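Local coordinates for heptaprenyl diphosphate synthase (HEPPP synthase) subunit 1 family protein (Staphylococcus aureus, PDB 5H9D) that probably serves as the small, non-catalytic subunit of a heterodimeric prenyl transferase that makes the heptaprenyl diphosphate from which the menaquinone side chain derives, at residues Glu106-Leu111 with Val126-Leu131; Ser110-Ala115 with Asn169-Lys174; Ser163-Tyr168 with Tyr176-Gln181. One frame throughout, in Å; residues are numbered along the deposited sequence.

Overall arrangement
All three contacts lie in an all-helical chain paired with a farnesyl pyrophosphate synthetase chain. Interactions 1 and 2 share Ser110 and Leu111 at the end of helix 91-112, with centres about 11 Å apart. Interaction 3 lies about 10 Å from interaction 2 and about 13 Å from interaction 1, centre to centre. Tyr168 ties it to both: the ring packs on Leu111 and Ile128, and its OH probably bonds Glu129 OE1 at 2.8 Å. Interactions 1 and 2 also reach the partner chain, through Ser110 and, more weakly, Gln170, whereas interaction 3 is internal. The segments of interactions 2 and 3 alternate along the sequence, so that helix 174-180 and the loop that precedes it are both held in contact.

Interaction 1: residues Glu106-Leu111 with Val126-Leu131; sequences ELKSSL and VKIETL
Leu111 N gives its helical hydrogen bond to Leu107 O at 2.9 Å, which sets these two leucines one turn apart on the face of helix 91-112 turned toward Ile128. The partner is helix 118-140, the next helix in the chain; the two run roughly antiparallel, their local axes 10.5 Å apart at 146°. No hydrogen bond crosses between 106-111 and 126-131.

Ile128 is the central wedge. With CG1 anti to its carbonyl carbon (chi1 -72°) and chi2 extended, it sends CD1 forward among three side chains. Leu111 meets it tip to tip, CD1 to Ile128 CD1 at 3.9 Å; the aliphatic stem of Lys108 passes on another side, its CG 3.8 Å from Ile128 CD1; and Leu107 CB lies 4.2 Å from the same methyl. Leu107 turns its own CD1 to the stem of Lys127, 3.7 Å from CB, the two side chains crossing at about a right angle.

Both lysines thus lend carbon to the interface, but their charges part ways: Lys108 NZ pairs with Asp59 on helix 43-65, whereas Lys127 NZ returns to Glu103 on helix 91-112. Tyr168 adds cover to Lys108, Leu111 and Ile128. Glu106 and Ser110 hydrogen-bond to the farnesyl pyrophosphate synthetase chain. Between 106-111 and 126-131 the contact is therefore apolar, and Lys127 with Glu103 adds a polar link between the same helices just outside it.

Interaction 2: residues Ser110-Ala115 with Asn169-Lys174; sequences SLHHQA and NQSEVK
A Schellman motif ends helix 91-112 and places His112 and Gln114 against a type I beta turn, Asn169 to Glu172, in the loop before helix 174-180. The motif is defined by Ala115 N bonding Ser110 O at 3.0 Å and Gln114 N bonding Leu111 O at 3.2 Å, with Gln114 as the C-prime residue in a positive-phi conformation. The turn across from it is closed by Glu172 N to Asn169 O. A helix C-terminus and a beta turn thus lie side by side, and no hydrogen bond passes from one to the other.

His112 supplies the ring of the contact. Its CB points away from the turn, yet CG stands anti to the backbone N (chi1 -175°), and the imidazole still reaches back to the loop. Gln170 OE1 lies at the ring edge, near its plane, 3.8 Å from His112 CD2, with the amide and ring planes 63° apart. Ser171 OG approaches the same ring obliquely, 4.2 Å from His112 CD2. This side of the contact borders the farnesyl pyrophosphate synthetase chain, whose Thr104 packs on His112 and makes a weak hydrogen bond with Gln170 OE1.

Leu111 meets the turn through its backbone, O lying 3.8 Å from Glu172 OE1, while its side chain packs on Ile121. Farther out, Gln114 bends at chi2 and lays its amide over the turn: NE2 is 3.9 Å from Ser171 CB. The Glu172 carboxylate comes from the opposite direction, its plane 39° from that amide, with OE2 3.8 Å from Gln114 NE2. That same NE2 makes only a weak hydrogen bond back to its own helix end, 3.5 Å from His112 O.

Interaction 3: residues Ser163-Tyr168 with Tyr176-Gln181; sequences SYFKKY and YLHDIQ
Leu177, on helix 174-180, points its side chain into the loop 163-168 and meets three successive residues. CG stands anti to the backbone N (chi1 163°), which directs the two methyls forward: CD2 comes 3.4 Å from the Tyr164 carbonyl O. The same methyl lies obliquely against the Phe165 ring, though their exact spacing is doubtful. The folded chain of Lys166 crosses Leu177 at a slant, with Lys166 CD 4.0 Å from Leu177 CG. Asn169 also touches this leucine.

His178 follows on the Ser163 side. The backbone N of Ser163 lies at the edge of its ring, 3.6 Å from His178 CD2, while Phe165 CD1 stands 4.1 Å from His178 CE1, the two aromatic side chains crossing at about a right angle. A hydrogen bond from ring ND1 to Lys174 O, within the same helix, fixes the imidazole; the side chain of Lys174 in turn makes a cation-pi contact with Phe165.

Gln181 follows directly after the helix. Extended beyond CG, its side chain crosses Tyr164 at about a right angle, the amide and ring planes 28° apart, and runs alongside Lys166 in the opposite direction. Lys166 CD lies 4.0 Å above one face of the Tyr164 ring, toward its rim. The contact is mixed, then: Leu177 and the Lys166 stem give its apolar part among backbone polar atoms, an imidazole and an amide. Because Lys166 NZ is paired with Glu129 of helix 118-140 while its stem packs on Leu177, loop 163-168 touches both helices.

Interaction 1: residues Glu106-Leu111 with Val126-Leu131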
loop_
_atom_site.group_PDB
_atom_site.type_symbol
_atom_site.label_atom_id
_atom_site.label_comp_id
_atom_site.label_asym_id
_atom_site.label_seq_id
_atom_site.Cartn_x
_atom_site.Cartn_y
_atom_site.Cartn_z
ATOM N N GLU C 106 12.276 -12.187 -1.984
ATOM C CA GLU C 106 12.936 -12.738 -3.173
ATOM C C GLU C 106 13.191 -14.247 -2.931
ATOM O O GLU C 106 12.913 -15.076 -3.806
ATOM C CB GLU C 106 14.287 -12.028 -3.462
ATOM C CG GLU C 106 14.201 -10.694 -4.159
ATOM C CD GLU C 106 15.576 -9.985 -4.255
ATOM O OE1 GLU C 106 16.332 -10.005 -3.255
ATOM O OE2 GLU C 106 15.908 -9.390 -5.309
ATOM N N LEU C 107 13.716 -14.606 -1.756
ATOM C CA LEU C 107 13.969 -16.014 -1.498
ATOM C C LEU C 107 12.688 -16.838 -1.549
ATOM O O LEU C 107 12.674 -17.873 -2.196
ATOM C CB LEU C 107 14.686 -16.217 -0.165
ATOM C CG LEU C 107 16.102 -15.622 -0.109
ATOM C CD1 LEU C 107 16.605 -15.570 1.330
ATOM C CD2 LEU C 107 17.019 -16.417 -0.966
ATOM N N LYS C 108 11.609 -16.397 -0.893
ATOM C CA LYS C 108 10.346 -17.157 -0.951
ATOM C C LYS C 108 9.888 -17.316 -2.407
ATOM O O LYS C 108 9.453 -18.398 -2.805
ATOM C CB LYS C 108 9.241 -16.489 -0.128
ATOM C CG LYS C 108 9.352 -16.692 1.374
ATOM C CD LYS C 108 8.365 -15.858 2.181
ATOM C CE LYS C 108 8.626 -16.037 3.684
ATOM N NZ LYS C 108 7.845 -15.118 4.616
ATOM N N SER C 109 9.996 -16.261 -3.206
ATOM C CA SER C 109 9.606 -16.355 -4.612
ATOM C C SER C 109 10.433 -17.435 -5.318
ATOM O O SER C 109 9.909 -18.244 -6.101
ATOM C CB SER C 109 9.816 -15.025 -5.323
ATOM O OG SER C 109 9.436 -15.123 -6.678
ATOM N N SER C 110 11.730 -17.428 -5.041
ATOM C CA SER C 110 12.620 -18.393 -5.619
ATOM C C SER C 110 12.224 -19.821 -5.210
ATOM O O SER C 110 12.276 -20.745 -6.027
ATOM C CB SER C 110 14.058 -18.074 -5.188
ATOM O OG SER C 110 14.559 -16.924 -5.848
ATOM N N LEU C 111 11.838 -20.010 -3.951
ATOM C CA LEU C 111 11.420 -21.338 -3.476
ATOM C C LEU C 111 10.130 -21.755 -4.161
ATOM O O LEU C 111 10.012 -22.856 -4.673
ATOM C CB LEU C 111 11.220 -21.357 -1.946
ATOM C CG LEU C 111 12.518 -21.359 -1.121
ATOM C CD1 LEU C 111 12.194 -21.230 0.359
ATOM C CD2 LEU C 111 13.310 -22.656 -1.402
ATOM N N VAL C 126 17.688 -20.666 6.327
ATOM C CA VAL C 126 18.285 -20.048 7.494
ATOM C C VAL C 126 17.927 -18.580 7.492
ATOM O O VAL C 126 17.442 -18.065 8.504
ATOM C CB VAL C 126 19.823 -20.252 7.524
ATOM C CG1 VAL C 126 20.451 -19.398 8.628
ATOM C CG2 VAL C 126 20.123 -21.733 7.786
ATOM N N LYS C 127 18.140 -17.939 6.334
ATOM C CA LYS C 127 17.864 -16.521 6.104
ATOM C C LYS C 127 16.419 -16.217 6.435
ATOM O O LYS C 127 16.136 -15.410 7.336
ATOM C CB LYS C 127 18.088 -16.149 4.638
ATOM C CG LYS C 127 19.512 -16.171 4.118
ATOM C CD LYS C 127 20.241 -14.913 4.404
ATOM C CE LYS C 127 21.526 -14.917 3.631
ATOM N NZ LYS C 127 21.519 -13.860 2.566
ATOM N N ILE C 128 15.497 -16.844 5.707
ATOM C CA ILE C 128 14.093 -16.588 5.972
ATOM C C ILE C 128 13.770 -16.742 7.474
ATOM O O ILE C 128 13.061 -15.917 8.071
ATOM C CB ILE C 128 13.178 -17.544 5.172
ATOM C CG1 ILE C 128 13.184 -17.172 3.695
ATOM C CG2 ILE C 128 11.794 -17.535 5.734
ATOM C CD1 ILE C 128 12.478 -18.208 2.810
ATOM N N GLU C 129 14.322 -17.773 8.101
ATOM C CA GLU C 129 14.021 -18.012 9.497
ATOM C C GLU C 129 14.768 -17.243 10.583
ATOM O O GLU C 129 14.310 -17.202 11.699
ATOM C CB GLU C 129 14.149 -19.480 9.773
ATOM C CG GLU C 129 13.000 -19.977 10.553
ATOM C CD GLU C 129 11.743 -20.024 9.732
ATOM O OE1 GLU C 129 11.738 -20.742 8.699
ATOM O OE2 GLU C 129 10.767 -19.339 10.128
ATOM N N THR C 130 15.885 -16.606 10.251
ATOM C CA THR C 130 16.699 -15.891 11.239
ATOM C C THR C 130 17.002 -14.428 10.924
ATOM O O THR C 130 17.265 -13.636 11.824
ATOM C CB THR C 130 18.081 -16.599 11.421
ATOM O OG1 THR C 130 18.760 -16.667 10.154
ATOM C CG2 THR C 130 17.903 -18.005 11.968
ATOM N N LEU C 131 16.972 -14.094 9.635
ATOM C CA LEU C 131 17.270 -12.755 9.136
ATOM C C LEU C 131 16.654 -11.612 9.916
ATOM O O LEU C 131 17.382 -10.714 10.329
ATOM C CB LEU C 131 16.867 -12.661 7.673
ATOM C CG LEU C 131 17.571 -11.630 6.790
ATOM C CD1 LEU C 131 19.093 -11.748 6.952
ATOM C CD2 LEU C 131 17.155 -11.846 5.322
#

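Interaction 2: residues Ser110-Ala115 with Asn169-Lys174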
loop_
_atom_site.group_PDB
_atom_site.type_symbol
_atom_site.label_atom_id
_atom_site.label_comp_id
_atom_site.label_asym_id
_atom_site.label_seq_id
_atom_site.Cartn_x
_atom_site.Cartn_y
_atom_site.Cartn_z
ATOM N N SER C 110 11.730 -17.428 -5.041
ATOM C CA SER C 110 12.620 -18.393 -5.619
ATOM C C SER C 110 12.224 -19.821 -5.210
ATOM O O SER C 110 12.276 -20.745 -6.027
ATOM C CB SER C 110 14.058 -18.074 -5.188
ATOM O OG SER C 110 14.559 -16.924 -5.848
ATOM N N LEU C 111 11.838 -20.010 -3.951
ATOM C CA LEU C 111 11.420 -21.338 -3.476
ATOM C C LEU C 111 10.130 -21.755 -4.161
ATOM O O LEU C 111 10.012 -22.856 -4.673
ATOM C CB LEU C 111 11.220 -21.357 -1.946
ATOM C CG LEU C 111 12.518 -21.359 -1.121
ATOM C CD1 LEU C 111 12.194 -21.230 0.359
ATOM C CD2 LEU C 111 13.310 -22.656 -1.402
ATOM N N HIS C 112 9.172 -20.851 -4.187
ATOM C CA HIS C 112 7.910 -21.134 -4.824
ATOM C C HIS C 112 8.122 -21.550 -6.292
ATOM O O HIS C 112 7.496 -22.510 -6.759
ATOM C CB HIS C 112 6.992 -19.895 -4.725
ATOM C CG HIS C 112 5.608 -20.126 -5.248
ATOM N ND1 HIS C 112 5.238 -19.825 -6.543
ATOM C CD2 HIS C 112 4.532 -20.720 -4.682
ATOM C CE1 HIS C 112 4.000 -20.232 -6.757
ATOM N NE2 HIS C 112 3.550 -20.779 -5.642
ATOM N N HIS C 113 9.013 -20.857 -7.003
ATOM C CA HIS C 113 9.249 -21.151 -8.411
ATOM C C HIS C 113 10.272 -22.242 -8.741
ATOM O O HIS C 113 10.859 -22.241 -9.838
ATOM C CB HIS C 113 9.620 -19.868 -9.167
ATOM C CG HIS C 113 8.491 -18.887 -9.288
ATOM N ND1 HIS C 113 8.332 -17.822 -8.428
ATOM C CD2 HIS C 113 7.428 -18.852 -10.131
ATOM C CE1 HIS C 113 7.215 -17.176 -8.732
ATOM N NE2 HIS C 113 6.649 -17.781 -9.760
ATOM N N GLN C 114 10.457 -23.182 -7.808
ATOM C CA GLN C 114 11.387 -24.297 -7.991
ATOM C C GLN C 114 12.673 -23.796 -8.668
ATOM O O GLN C 114 13.174 -24.415 -9.620
ATOM C CB GLN C 114 10.764 -25.375 -8.891
ATOM C CG GLN C 114 9.314 -25.680 -8.646
ATOM C CD GLN C 114 9.093 -26.421 -7.363
ATOM O OE1 GLN C 114 9.192 -27.649 -7.307
ATOM N NE2 GLN C 114 8.807 -25.675 -6.305
ATOM N N ALA C 115 13.210 -22.683 -8.189
ATOM C CA ALA C 115 14.407 -22.132 -8.801
ATOM C C ALA C 115 15.714 -22.343 -8.040
ATOM O O ALA C 115 16.757 -22.005 -8.556
ATOM C CB ALA C 115 14.196 -20.655 -9.059
ATOM N N ASN C 169 6.998 -23.230 2.134
ATOM C CA ASN C 169 7.518 -24.459 1.545
ATOM C C ASN C 169 6.319 -25.206 0.907
ATOM O O ASN C 169 6.452 -26.324 0.427
ATOM C CB ASN C 169 8.235 -25.331 2.605
ATOM C CG ASN C 169 9.790 -25.271 2.501
ATOM O OD1 ASN C 169 10.473 -24.876 3.450
ATOM N ND2 ASN C 169 10.339 -25.683 1.354
ATOM N N GLN C 170 5.157 -24.551 0.882
ATOM C CA GLN C 170 3.923 -25.099 0.290
ATOM C C GLN C 170 4.097 -25.937 -1.001
ATOM O O GLN C 170 3.555 -27.025 -1.100
ATOM C CB GLN C 170 2.906 -23.948 0.040
ATOM C CG GLN C 170 2.424 -23.779 -1.431
ATOM C CD GLN C 170 1.629 -22.474 -1.713
ATOM O OE1 GLN C 170 2.191 -21.368 -1.797
ATOM N NE2 GLN C 170 0.317 -22.616 -1.869
ATOM N N SER C 171 4.834 -25.446 -1.989
ATOM C CA SER C 171 5.008 -26.204 -3.231
ATOM C C SER C 171 5.990 -27.379 -3.135
ATOM O O SER C 171 6.310 -28.010 -4.147
ATOM C CB SER C 171 5.442 -25.278 -4.372
ATOM O OG SER C 171 4.337 -24.858 -5.158
ATOM N N GLU C 172 6.477 -27.657 -1.927
ATOM C CA GLU C 172 7.405 -28.765 -1.688
ATOM C C GLU C 172 6.719 -29.716 -0.679
ATOM O O GLU C 172 5.994 -29.253 0.208
ATOM C CB GLU C 172 8.756 -28.235 -1.155
ATOM C CG GLU C 172 9.875 -28.164 -2.230
ATOM C CD GLU C 172 10.271 -26.737 -2.682
ATOM O OE1 GLU C 172 9.636 -25.738 -2.260
ATOM O OE2 GLU C 172 11.235 -26.625 -3.479
ATOM N N VAL C 173 6.910 -31.031 -0.827
ATOM C CA VAL C 173 6.251 -31.989 0.066
ATOM C C VAL C 173 6.973 -32.269 1.397
ATOM O O VAL C 173 8.182 -32.088 1.505
ATOM C CB VAL C 173 5.930 -33.335 -0.675
ATOM C CG1 VAL C 173 7.203 -34.109 -0.985
ATOM C CG2 VAL C 173 4.951 -34.171 0.170
ATOM N N LYS C 174 6.204 -32.683 2.410
ATOM C CA LYS C 174 6.731 -32.960 3.750
ATOM C C LYS C 174 8.092 -33.613 3.677
ATOM O O LYS C 174 9.065 -33.048 4.153
ATOM C CB LYS C 174 5.787 -33.870 4.546
ATOM C CG LYS C 174 4.358 -33.364 4.709
ATOM C CD LYS C 174 4.183 -32.412 5.885
ATOM C CE LYS C 174 2.697 -32.043 6.030
ATOM N NZ LYS C 174 2.399 -31.023 7.079
#

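Interaction 3: residues Ser163-Tyr168 with Tyr176-Gln181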
loop_
_atom_site.group_PDB
_atom_site.type_symbol
_atom_site.label_atom_id
_atom_site.label_comp_id
_atom_site.label_asym_id
_atom_site.label_seq_id
_atom_site.Cartn_x
_atom_site.Cartn_y
_atom_site.Cartn_z
ATOM N N SER C 163 8.072 -31.719 12.096
ATOM C CA SER C 163 6.638 -31.544 12.066
ATOM C C SER C 163 6.400 -30.090 11.673
ATOM O O SER C 163 5.262 -29.668 11.468
ATOM C CB SER C 163 6.064 -31.807 13.463
ATOM O OG SER C 163 6.712 -30.998 14.438
ATOM N N TYR C 164 7.485 -29.326 11.579
ATOM C CA TYR C 164 7.400 -27.917 11.213
ATOM C C TYR C 164 7.316 -27.699 9.704
ATOM O O TYR C 164 8.312 -27.816 8.994
ATOM C CB TYR C 164 8.599 -27.148 11.782
ATOM C CG TYR C 164 8.698 -25.733 11.278
ATOM C CD1 TYR C 164 7.553 -24.958 11.088
ATOM C CD2 TYR C 164 9.932 -25.169 10.970
ATOM C CE1 TYR C 164 7.636 -23.645 10.592
ATOM C CE2 TYR C 164 10.027 -23.852 10.475
ATOM C CZ TYR C 164 8.874 -23.103 10.290
ATOM O OH TYR C 164 8.953 -21.825 9.806
ATOM N N PHE C 165 6.114 -27.385 9.222
ATOM C CA PHE C 165 5.906 -27.134 7.805
ATOM C C PHE C 165 5.730 -25.639 7.605
ATOM O O PHE C 165 4.731 -25.052 8.025
ATOM C CB PHE C 165 4.674 -27.862 7.292
ATOM C CG PHE C 165 4.645 -28.050 5.791
ATOM C CD1 PHE C 165 5.596 -28.833 5.159
ATOM C CD2 PHE C 165 3.620 -27.506 5.023
ATOM C CE1 PHE C 165 5.524 -29.081 3.789
ATOM C CE2 PHE C 165 3.542 -27.752 3.649
ATOM C CZ PHE C 165 4.497 -28.544 3.035
ATOM N N LYS C 166 6.743 -25.060 6.965
ATOM C CA LYS C 166 6.867 -23.647 6.620
ATOM C C LYS C 166 5.616 -22.870 6.270
ATOM O O LYS C 166 5.199 -22.016 7.033
ATOM C CB LYS C 166 7.833 -23.511 5.450
ATOM C CG LYS C 166 9.285 -23.721 5.808
ATOM C CD LYS C 166 9.516 -24.949 6.669
ATOM C CE LYS C 166 10.959 -24.970 7.151
ATOM N NZ LYS C 166 11.310 -23.677 7.814
ATOM N N LYS C 167 5.054 -23.169 5.102
ATOM C CA LYS C 167 3.864 -22.515 4.530
ATOM C C LYS C 167 4.425 -21.930 3.245
ATOM O O LYS C 167 3.773 -21.946 2.196
ATOM C CB LYS C 167 3.308 -21.383 5.407
ATOM C CG LYS C 167 4.153 -20.124 5.392
ATOM C CD LYS C 167 4.101 -19.394 6.725
ATOM C CE LYS C 167 5.037 -18.188 6.721
ATOM N NZ LYS C 167 6.446 -18.524 6.376
ATOM N N TYR C 168 5.650 -21.403 3.343
ATOM C CA TYR C 168 6.327 -20.882 2.168
ATOM C C TYR C 168 6.960 -22.086 1.443
ATOM O O TYR C 168 7.385 -21.987 0.280
ATOM C CB TYR C 168 7.376 -19.808 2.534
ATOM C CG TYR C 168 8.495 -20.219 3.465
ATOM C CD1 TYR C 168 8.530 -19.776 4.781
ATOM C CD2 TYR C 168 9.516 -21.048 3.026
ATOM C CE1 TYR C 168 9.551 -20.156 5.637
ATOM C CE2 TYR C 168 10.544 -21.439 3.869
ATOM C CZ TYR C 168 10.561 -21.000 5.178
ATOM O OH TYR C 168 11.551 -21.463 6.031
ATOM N N TYR C 176 10.595 -33.900 1.548
ATOM C CA TYR C 176 11.568 -32.858 1.208
ATOM C C TYR C 176 11.962 -32.070 2.449
ATOM O O TYR C 176 12.957 -32.342 3.107
ATOM C CB TYR C 176 10.958 -31.820 0.273
ATOM C CG TYR C 176 10.785 -32.128 -1.187
ATOM C CD1 TYR C 176 11.877 -32.363 -2.012
ATOM C CD2 TYR C 176 9.529 -32.001 -1.779
ATOM C CE1 TYR C 176 11.720 -32.447 -3.398
ATOM C CE2 TYR C 176 9.358 -32.080 -3.147
ATOM C CZ TYR C 176 10.454 -32.300 -3.955
ATOM O OH TYR C 176 10.275 -32.353 -5.321
ATOM N N LEU C 177 11.132 -31.071 2.724
ATOM C CA LEU C 177 11.281 -30.137 3.824
ATOM C C LEU C 177 11.877 -30.681 5.089
ATOM O O LEU C 177 12.862 -30.154 5.591
ATOM C CB LEU C 177 9.926 -29.500 4.146
ATOM C CG LEU C 177 9.792 -28.808 5.505
ATOM C CD1 LEU C 177 10.965 -27.873 5.736
ATOM C CD2 LEU C 177 8.490 -28.052 5.568
ATOM N N HIS C 178 11.265 -31.724 5.622
ATOM C CA HIS C 178 11.737 -32.308 6.860
ATOM C C HIS C 178 13.159 -32.852 6.712
ATOM O O HIS C 178 13.876 -32.991 7.697
ATOM C CB HIS C 178 10.729 -33.369 7.328
ATOM C CG HIS C 178 9.330 -32.836 7.480
ATOM N ND1 HIS C 178 8.478 -32.645 6.411
ATOM C CD2 HIS C 178 8.654 -32.401 8.573
ATOM C CE1 HIS C 178 7.344 -32.117 6.835
ATOM N NE2 HIS C 178 7.424 -31.959 8.144
ATOM N N ASP C 179 13.571 -33.126 5.475
ATOM C CA ASP C 179 14.925 -33.601 5.206
ATOM C C ASP C 179 15.905 -32.426 5.009
ATOM O O ASP C 179 16.897 -32.342 5.726
ATOM C CB ASP C 179 14.950 -34.531 3.984
ATOM C CG ASP C 179 14.429 -35.943 4.297
ATOM O OD1 ASP C 179 14.940 -36.593 5.240
ATOM O OD2 ASP C 179 13.510 -36.415 3.591
ATOM N N ILE C 180 15.647 -31.512 4.067
ATOM C CA ILE C 180 16.566 -30.378 3.882
ATOM C C ILE C 180 16.652 -29.484 5.122
ATOM O O ILE C 180 17.510 -28.607 5.200
ATOM C CB ILE C 180 16.247 -29.463 2.601
ATOM C CG1 ILE C 180 14.766 -29.132 2.471
ATOM C CG2 ILE C 180 16.701 -30.151 1.327
ATOM C CD1 ILE C 180 14.373 -28.727 1.043
ATOM N N GLN C 181 15.780 -29.713 6.099
ATOM C CA GLN C 181 15.803 -28.908 7.321
ATOM C C GLN C 181 16.272 -29.739 8.499
ATOM O O GLN C 181 16.280 -29.275 9.641
ATOM C CB GLN C 181 14.428 -28.332 7.640
ATOM C CG GLN C 181 13.474 -29.313 8.255
ATOM C CD GLN C 181 12.256 -28.624 8.820
ATOM O OE1 GLN C 181 11.331 -29.274 9.306
ATOM N NE2 GLN C 181 12.250 -27.298 8.768
#